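Local atomic coordinates of protein-tyrosine-phosphatase (Shewanella sp., PDB entry 2Z72), a protein that probably hydrolyses phosphate esters such as phosphotyrosine, using a two-zinc centre held in a calcineurin-like phosphoesterase fold, in a cold-adapted bacterium. Residues R322-R325 / T331-T334. Numbering follows the deposited sequence.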
loop_
_atom_site.group_PDB
_atom_site.type_symbol
_atom_site.label_atom_id
_atom_site.label_comp_id
_atom_site.label_asym_id
_atom_site.label_seq_id
_atom_site.Cartn_x
_atom_site.Cartn_y
_atom_site.Cartn_z
ATOM N N ARG A 322 -6.335 10.951 -19.897
ATOM C CA ARG A 322 -7.622 10.808 -19.273
ATOM C C ARG A 322 -7.436 10.348 -17.812
ATOM O O ARG A 322 -6.453 9.637 -17.521
ATOM C CB ARG A 322 -8.532 9.812 -19.960
ATOM C CG ARG A 322 -8.856 10.235 -21.386
ATOM C CD ARG A 322 -10.043 9.364 -21.858
ATOM N NE ARG A 322 -10.390 9.635 -23.213
ATOM C CZ ARG A 322 -9.782 9.096 -24.267
ATOM N NH1 ARG A 322 -8.758 8.244 -24.128
ATOM N NH2 ARG A 322 -10.225 9.440 -25.468
ATOM N N LEU A 323 -8.420 10.691 -17.023
ATOM C CA LEU A 323 -8.596 10.118 -15.696
ATOM C C LEU A 323 -9.875 9.309 -15.739
ATOM O O LEU A 323 -10.927 9.888 -16.033
ATOM C CB LEU A 323 -8.696 11.187 -14.606
ATOM C CG LEU A 323 -7.532 12.137 -14.485
ATOM C CD1 LEU A 323 -7.902 13.301 -13.576
ATOM C CD2 LEU A 323 -6.341 11.373 -13.994
ATOM N N ILE A 324 -9.790 8.016 -15.452
ATOM C CA ILE A 324 -10.911 7.099 -15.612
ATOM C C ILE A 324 -11.200 6.392 -14.307
ATOM O O ILE A 324 -10.273 5.847 -13.674
ATOM C CB ILE A 324 -10.635 6.093 -16.719
ATOM C CG1 ILE A 324 -10.442 6.860 -18.067
ATOM C CG2 ILE A 324 -11.696 5.003 -16.768
ATOM C CD1 ILE A 324 -9.756 6.132 -19.154
ATOM N N ARG A 325 -12.442 6.383 -13.903
ATOM C CA ARG A 325 -12.950 5.608 -12.789
ATOM C C ARG A 325 -13.246 4.187 -13.275
ATOM O O ARG A 325 -14.039 4.007 -14.187
ATOM C CB ARG A 325 -14.208 6.286 -12.255
ATOM C CG ARG A 325 -14.981 5.518 -11.191
ATOM C CD ARG A 325 -16.209 6.358 -10.826
ATOM N NE ARG A 325 -17.117 5.600 -10.001
ATOM C CZ ARG A 325 -18.426 5.544 -9.990
ATOM N NH1 ARG A 325 -19.128 6.290 -10.850
ATOM N NH2 ARG A 325 -18.975 4.747 -9.112
ATOM N N THR A 331 -17.041 -1.937 -15.397
ATOM C CA THR A 331 -17.311 -0.772 -16.260
ATOM C C THR A 331 -16.400 0.380 -15.877
ATOM O O THR A 331 -15.723 0.351 -14.824
ATOM C CB THR A 331 -18.784 -0.303 -16.173
ATOM O OG1 THR A 331 -19.128 0.137 -14.872
ATOM C CG2 THR A 331 -19.752 -1.418 -16.573
ATOM N N ARG A 332 -16.373 1.421 -16.709
ATOM C CA ARG A 332 -15.506 2.571 -16.617
ATOM C C ARG A 332 -16.307 3.840 -16.813
ATOM O O ARG A 332 -17.214 3.824 -17.669
ATOM C CB ARG A 332 -14.497 2.606 -17.764
ATOM C CG ARG A 332 -14.047 1.228 -18.131
ATOM C CD ARG A 332 -13.013 0.991 -16.851
ATOM N NE ARG A 332 -11.702 1.186 -17.858
ATOM C CZ ARG A 332 -11.464 0.158 -18.657
ATOM N NH1 ARG A 332 -10.438 0.168 -19.523
ATOM N NH2 ARG A 332 -12.167 -1.004 -18.680
ATOM N N GLU A 333 -15.940 4.931 -16.175
ATOM C CA GLU A 333 -16.503 6.264 -16.357
ATOM C C GLU A 333 -15.385 7.267 -16.385
ATOM O O GLU A 333 -14.546 7.294 -15.496
ATOM C CB GLU A 333 -17.458 6.565 -15.190
ATOM C CG GLU A 333 -18.633 5.610 -15.318
ATOM C CD GLU A 333 -19.890 5.904 -14.582
ATOM O OE1 GLU A 333 -20.562 4.889 -14.246
ATOM O OE2 GLU A 333 -20.162 7.121 -14.397
ATOM N N THR A 334 -15.396 8.140 -17.355
ATOM C CA THR A 334 -14.329 9.131 -17.453
ATOM C C THR A 334 -14.572 10.262 -16.455
ATOM O O THR A 334 -15.677 10.787 -16.512
ATOM C CB THR A 334 -14.216 9.659 -18.899
ATOM O OG1 THR A 334 -13.864 8.500 -19.688
ATOM C CG2 THR A 334 -13.086 10.622 -19.062
HETATM O O HOH W 1 -21.782 5.065 -11.458
#
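Arg-325 and Glu-333 form an antiparallel hydrogen-bonded pair between strands 322-325 and 332-334, whose short axes run at 142° and approach to 4.5 Å. Both backbone bonds belong to this pair: Arg-325 N donates to Glu-333 O at 2.8 Å, and Glu-333 N returns a bond to Arg-325 O at 2.9 Å. That oxygen also receives a CA-H...O contact from Arg-332 CA at 3.2 Å. Next along the ladder, Ile-324 and Thr-334 make a non-hydrogen-bonded pair.

The side chains of Arg-325 and Glu-333 run side by side in the same direction. With CG anti to the backbone N (chi1 173°) and an extended chain as far as NE, Arg-325 brings NH1 near Glu-333 OE2, a long salt bridge of 3.8 Å. Guanidinium and carboxylate planes are turned 57° apart, which rules out a flat two-pronged pairing; a water instead takes a hydrogen bond from NH1 and gives one to OE1. The arginine's stronger polar partner is Glu-314, through NH2. On the opposite face, Ile-324 CG2 touches Arg-332 CB at 3.8 Å. The chain of Arg-332 bends at chi2 and chi3, bringing the edge of its guanidinium near that methyl, with NE 4.0 Å from CG2. Thr-334 presents OG1 to Ile-324 CG1 at 4.1 Å, a loose van der Waals approach.

The two strands form a beta hairpin at the protein surface, near the C-terminal end of the chain. Strand 322-326 joins it to the mixed sheet through strand 315-319, where Leu-317 packs against Ile-324 and Arg-332, while strand 336-337 also pairs with 322-326.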